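Local coordinates for protein 3-carboxy-cis,cis-muconate cycloisomerase (PDB 1Q5N) that is a largely helical homotetrameric enzyme of the fumarase/aspartase superfamily, at residues A127-T139 with A174-K188. Residues are numbered along the deposited sequence; the frame is centred on the assembly and turned at random.
Sequences AIVQNQVQQCYET and ASAFKRDLDRINAIK
Helices 110-146 and 166-191 run roughly antiparallel where 127-139 meets 174-188, their local axes inclined at 152° and coming within 8.7 Å, closest in backbone where Tyr137 faces Ala174. This is knobs-into-holes packing inside the long helical bundle of the fumarase/aspartase superfamily. Tyr137 is the knob among Ala174, Phe177, Lys178 and Leu181: with CG anti to the backbone N (chi1 180°), the ring lies alongside the Lys178 side chain, CE1 3.4 Å from Lys178 CB, while CD1 comes within 3.3 Å of Ala174 O. Leu181 fills the next hole, among Gln130, Val133, Gln134 and Tyr137, and its CD1 packs on Val133 CG1. Next to Tyr137, Cys136 CB sits over one face of the Phe177 ring, 3.8 Å from its centroid, a CH-pi contact; Val251 and Met254 of helix 235-261 also pack on Phe177. Arg179 and Arg183 reach instead to a second subunit, both forming salt bridges with its Asp235. At the other end, Gln130 extends across Asn185 and Lys188, and its amide uses both ends: NE2 donates to Asn185 OD1, and OE1 accepts a hydrogen bond from Lys188 NZ on a lone pair, 2.9 Å away. Lys188 NZ closes the triangle by also donating to Asn185 OD1, 3.2 Å away.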
loop_
_atom_site.group_PDB
_atom_site.type_symbol
_atom_site.label_atom_id
_atom_site.label_comp_id
_atom_site.label_asym_id
_atom_site.label_seq_id
_atom_site.Cartn_x
_atom_site.Cartn_y
_atom_site.Cartn_z
ATOM N N ALA A 127 0.359 -12.315 23.659
ATOM C CA ALA A 127 0.643 -13.526 24.432
ATOM C C ALA A 127 0.230 -14.720 23.576
ATOM O O ALA A 127 0.963 -15.683 23.460
ATOM C CB ALA A 127 -0.158 -13.528 25.818
ATOM N N ILE A 128 -0.954 -14.657 22.983
ATOM C CA ILE A 128 -1.407 -15.741 22.125
ATOM C C ILE A 128 -0.508 -15.890 20.893
ATOM O O ILE A 128 -0.081 -17.004 20.595
ATOM C CB ILE A 128 -2.843 -15.520 21.656
ATOM C CG1 ILE A 128 -3.786 -15.709 22.831
ATOM C CG2 ILE A 128 -3.220 -16.524 20.527
ATOM C CD1 ILE A 128 -5.171 -15.250 22.492
ATOM N N VAL A 129 -0.185 -14.788 20.198
ATOM C CA VAL A 129 0.653 -14.870 19.003
ATOM C C VAL A 129 2.027 -15.408 19.367
ATOM O O VAL A 129 2.598 -16.239 18.642
ATOM C CB VAL A 129 0.794 -13.474 18.309
ATOM C CG1 VAL A 129 1.997 -13.454 17.381
ATOM C CG2 VAL A 129 -0.458 -13.168 17.534
ATOM N N GLN A 130 2.555 -14.964 20.506
ATOM C CA GLN A 130 3.880 -15.417 20.908
ATOM C C GLN A 130 3.845 -16.929 21.165
ATOM O O GLN A 130 4.742 -17.677 20.772
ATOM C CB GLN A 130 4.350 -14.685 22.168
ATOM C CG GLN A 130 5.657 -15.237 22.698
ATOM C CD GLN A 130 6.347 -14.309 23.662
ATOM O OE1 GLN A 130 5.713 -13.486 24.338
ATOM N NE2 GLN A 130 7.680 -14.435 23.742
ATOM N N ASN A 131 2.797 -17.387 21.819
ATOM C CA ASN A 131 2.739 -18.793 22.066
ATOM C C ASN A 131 2.600 -19.575 20.734
ATOM O O ASN A 131 3.161 -20.656 20.602
ATOM C CB ASN A 131 1.591 -19.116 23.014
ATOM C CG ASN A 131 1.569 -20.583 23.384
ATOM O OD1 ASN A 131 0.556 -21.263 23.185
ATOM N ND2 ASN A 131 2.711 -21.105 23.900
ATOM N N GLN A 132 1.868 -19.039 19.757
ATOM C CA GLN A 132 1.747 -19.726 18.464
ATOM C C GLN A 132 3.124 -19.787 17.799
ATOM O O GLN A 132 3.523 -20.806 17.278
ATOM C CB GLN A 132 0.805 -18.990 17.548
ATOM C CG GLN A 132 -0.625 -18.984 18.016
ATOM C CD GLN A 132 -1.490 -18.150 17.075
ATOM O OE1 GLN A 132 -1.278 -16.953 16.960
ATOM N NE2 GLN A 132 -2.452 -18.778 16.394
ATOM N N VAL A 133 3.884 -18.701 17.854
ATOM C CA VAL A 133 5.201 -18.725 17.228
ATOM C C VAL A 133 6.118 -19.752 17.910
ATOM O O VAL A 133 6.898 -20.439 17.240
ATOM C CB VAL A 133 5.855 -17.352 17.276
ATOM C CG1 VAL A 133 7.298 -17.444 16.836
ATOM C CG2 VAL A 133 5.060 -16.397 16.396
ATOM N N GLN A 134 6.022 -19.827 19.240
ATOM C CA GLN A 134 6.806 -20.742 20.040
ATOM C C GLN A 134 6.485 -22.204 19.597
ATOM O O GLN A 134 7.391 -23.001 19.428
ATOM C CB GLN A 134 6.438 -20.534 21.521
ATOM C CG GLN A 134 7.186 -21.406 22.497
ATOM C CD GLN A 134 8.700 -21.117 22.485
ATOM O OE1 GLN A 134 9.128 -19.973 22.683
ATOM N NE2 GLN A 134 9.513 -22.161 22.259
ATOM N N GLN A 135 5.211 -22.552 19.442
ATOM C CA GLN A 135 4.869 -23.892 18.999
ATOM C C GLN A 135 5.334 -24.156 17.553
ATOM O O GLN A 135 5.770 -25.272 17.239
ATOM C CB GLN A 135 3.374 -24.126 19.060
ATOM C CG GLN A 135 2.863 -24.165 20.410
ATOM C CD GLN A 135 1.397 -24.387 20.377
ATOM O OE1 GLN A 135 0.941 -25.524 20.195
ATOM N NE2 GLN A 135 0.623 -23.310 20.519
ATOM N N CYS A 136 5.194 -23.148 16.678
ATOM C CA CYS A 136 5.653 -23.278 15.310
ATOM C C CYS A 136 7.158 -23.542 15.352
ATOM O O CYS A 136 7.643 -24.420 14.648
ATOM C CB CYS A 136 5.368 -21.994 14.473
ATOM S SG CYS A 136 3.657 -21.885 13.934
ATOM N N TYR A 137 7.892 -22.778 16.157
ATOM C CA TYR A 137 9.349 -22.959 16.279
ATOM C C TYR A 137 9.725 -24.406 16.718
ATOM O O TYR A 137 10.543 -25.088 16.083
ATOM C CB TYR A 137 9.876 -21.963 17.284
ATOM C CG TYR A 137 11.371 -22.013 17.539
ATOM C CD1 TYR A 137 12.280 -22.023 16.486
ATOM C CD2 TYR A 137 11.873 -21.907 18.846
ATOM C CE1 TYR A 137 13.615 -21.903 16.699
ATOM C CE2 TYR A 137 13.239 -21.781 19.086
ATOM C CZ TYR A 137 14.102 -21.771 18.019
ATOM O OH TYR A 137 15.447 -21.561 18.252
ATOM N N GLU A 138 9.107 -24.856 17.803
ATOM C CA GLU A 138 9.339 -26.184 18.360
ATOM C C GLU A 138 9.060 -27.253 17.333
ATOM O O GLU A 138 9.914 -28.125 17.090
ATOM C CB GLU A 138 8.459 -26.415 19.594
ATOM C CG GLU A 138 9.111 -25.754 20.785
ATOM C CD GLU A 138 8.255 -25.781 22.040
ATOM O OE1 GLU A 138 7.071 -26.229 21.990
ATOM O OE2 GLU A 138 8.777 -25.332 23.079
ATOM N N THR A 139 7.863 -27.188 16.758
ATOM C CA THR A 139 7.486 -28.134 15.734
ATOM C C THR A 139 8.466 -28.057 14.514
ATOM O O THR A 139 8.915 -29.093 14.021
ATOM C CB THR A 139 6.046 -27.890 15.312
ATOM O OG1 THR A 139 5.220 -27.901 16.483
ATOM C CG2 THR A 139 5.570 -28.949 14.352
ATOM N N ALA A 174 12.632 -22.484 10.967
ATOM C CA ALA A 174 12.759 -22.495 12.412
ATOM C C ALA A 174 13.543 -21.270 12.855
ATOM O O ALA A 174 13.122 -20.523 13.727
ATOM C CB ALA A 174 13.470 -23.789 12.887
ATOM N N SER A 175 14.697 -21.068 12.255
ATOM C CA SER A 175 15.525 -19.933 12.632
ATOM C C SER A 175 14.758 -18.588 12.404
ATOM O O SER A 175 14.958 -17.622 13.148
ATOM C CB SER A 175 16.833 -20.001 11.817
ATOM O OG SER A 175 17.740 -18.985 12.167
ATOM N N ALA A 176 13.883 -18.534 11.391
ATOM C CA ALA A 176 13.134 -17.311 11.138
ATOM C C ALA A 176 12.137 -17.140 12.317
ATOM O O ALA A 176 11.928 -16.030 12.830
ATOM C CB ALA A 176 12.389 -17.400 9.805
ATOM N N PHE A 177 11.521 -18.231 12.752
ATOM C CA PHE A 177 10.609 -18.116 13.877
ATOM C C PHE A 177 11.364 -17.666 15.158
ATOM O O PHE A 177 10.838 -16.867 15.954
ATOM C CB PHE A 177 9.894 -19.433 14.138
ATOM C CG PHE A 177 8.820 -19.725 13.165
ATOM C CD1 PHE A 177 7.820 -18.766 12.905
ATOM C CD2 PHE A 177 8.727 -20.968 12.570
ATOM C CE1 PHE A 177 6.706 -19.050 12.075
ATOM C CE2 PHE A 177 7.606 -21.280 11.724
ATOM C CZ PHE A 177 6.592 -20.306 11.487
ATOM N N LYS A 178 12.591 -18.153 15.339
ATOM C CA LYS A 178 13.341 -17.760 16.506
ATOM C C LYS A 178 13.621 -16.257 16.462
ATOM O O LYS A 178 13.507 -15.592 17.475
ATOM C CB LYS A 178 14.615 -18.626 16.626
ATOM C CG LYS A 178 15.911 -17.916 16.663
ATOM C CD LYS A 178 16.356 -17.499 18.041
ATOM C CE LYS A 178 17.641 -16.677 17.843
ATOM N NZ LYS A 178 18.118 -16.013 19.113
ATOM N N ARG A 179 13.955 -15.700 15.300
ATOM C CA ARG A 179 14.182 -14.244 15.246
ATOM C C ARG A 179 12.859 -13.470 15.562
ATOM O O ARG A 179 12.884 -12.356 16.106
ATOM C CB ARG A 179 14.763 -13.835 13.883
ATOM C CG ARG A 179 16.163 -14.293 13.671
ATOM C CD ARG A 179 16.741 -13.674 12.399
ATOM N NE ARG A 179 16.079 -14.134 11.155
ATOM C CZ ARG A 179 16.264 -15.331 10.582
ATOM N NH1 ARG A 179 17.081 -16.225 11.123
ATOM N NH2 ARG A 179 15.677 -15.628 9.434
ATOM N N ASP A 180 11.712 -14.069 15.248
ATOM C CA ASP A 180 10.448 -13.451 15.570
ATOM C C ASP A 180 10.223 -13.444 17.091
ATOM O O ASP A 180 9.687 -12.475 17.646
ATOM C CB ASP A 180 9.289 -14.188 14.916
ATOM C CG ASP A 180 9.255 -13.996 13.412
ATOM O OD1 ASP A 180 9.727 -12.934 12.930
ATOM O OD2 ASP A 180 8.740 -14.903 12.714
ATOM N N LEU A 181 10.583 -14.545 17.739
ATOM C CA LEU A 181 10.473 -14.645 19.185
ATOM C C LEU A 181 11.372 -13.542 19.820
ATOM O O LEU A 181 10.980 -12.892 20.771
ATOM C CB LEU A 181 10.926 -16.028 19.640
ATOM C CG LEU A 181 9.906 -17.062 20.097
ATOM C CD1 LEU A 181 8.466 -16.708 19.861
ATOM C CD2 LEU A 181 10.282 -18.336 19.409
ATOM N N ASP A 182 12.547 -13.307 19.260
ATOM C CA ASP A 182 13.405 -12.287 19.797
ATOM C C ASP A 182 12.787 -10.887 19.614
ATOM O O ASP A 182 12.861 -10.024 20.515
ATOM C CB ASP A 182 14.774 -12.307 19.118
ATOM C CG ASP A 182 15.623 -13.565 19.462
ATOM O OD1 ASP A 182 15.312 -14.301 20.433
ATOM O OD2 ASP A 182 16.631 -13.795 18.742
ATOM N N ARG A 183 12.214 -10.650 18.436
ATOM C CA ARG A 183 11.609 -9.354 18.158
ATOM C C ARG A 183 10.453 -9.066 19.106
ATOM O O ARG A 183 10.342 -7.960 19.627
ATOM C CB ARG A 183 11.090 -9.304 16.732
ATOM C CG ARG A 183 12.180 -9.158 15.715
ATOM C CD ARG A 183 11.585 -9.207 14.291
ATOM N NE ARG A 183 12.682 -9.236 13.336
ATOM C CZ ARG A 183 12.942 -10.271 12.537
ATOM N NH1 ARG A 183 12.172 -11.366 12.567
ATOM N NH2 ARG A 183 13.999 -10.213 11.728
ATOM N N ILE A 184 9.616 -10.073 19.326
ATOM C CA ILE A 184 8.479 -9.918 20.224
ATOM C C ILE A 184 8.975 -9.564 21.656
ATOM O O ILE A 184 8.485 -8.614 22.259
ATOM C CB ILE A 184 7.624 -11.204 20.272
ATOM C CG1 ILE A 184 6.834 -11.330 18.971
ATOM C CG2 ILE A 184 6.722 -11.192 21.515
ATOM C CD1 ILE A 184 5.946 -12.528 18.875
ATOM N N ASN A 185 9.972 -10.289 22.166
ATOM C CA ASN A 185 10.439 -10.010 23.509
ATOM C C ASN A 185 11.079 -8.646 23.619
ATOM O O ASN A 185 10.917 -7.987 24.637
ATOM C CB ASN A 185 11.424 -11.096 24.012
ATOM C CG ASN A 185 10.706 -12.395 24.379
ATOM O OD1 ASN A 185 9.636 -12.380 25.016
ATOM N ND2 ASN A 185 11.283 -13.527 23.970
ATOM N N ALA A 186 11.815 -8.233 22.589
ATOM C CA ALA A 186 12.484 -6.949 22.615
ATOM C C ALA A 186 11.595 -5.700 22.587
ATOM O O ALA A 186 12.047 -4.662 22.996
ATOM C CB ALA A 186 13.474 -6.871 21.473
ATOM N N ILE A 187 10.354 -5.772 22.117
ATOM C CA ILE A 187 9.513 -4.570 22.064
ATOM C C ILE A 187 8.572 -4.422 23.261
ATOM O O ILE A 187 8.013 -3.348 23.502
ATOM C CB ILE A 187 8.597 -4.548 20.776
ATOM C CG1 ILE A 187 7.525 -5.643 20.870
ATOM C CG2 ILE A 187 9.424 -4.731 19.542
ATOM C CD1 ILE A 187 6.466 -5.486 19.795
ATOM N N LYS A 188 8.347 -5.504 23.979
ATOM C CA LYS A 188 7.404 -5.424 25.104
ATOM C C LYS A 188 7.549 -4.241 26.065
ATOM O O LYS A 188 6.575 -3.540 26.336
ATOM C CB LYS A 188 7.430 -6.719 25.902
ATOM C CG LYS A 188 6.627 -7.846 25.294
ATOM C CD LYS A 188 7.074 -9.140 25.930
ATOM C CE LYS A 188 6.102 -10.251 25.712
ATOM N NZ LYS A 188 6.760 -11.533 26.147
#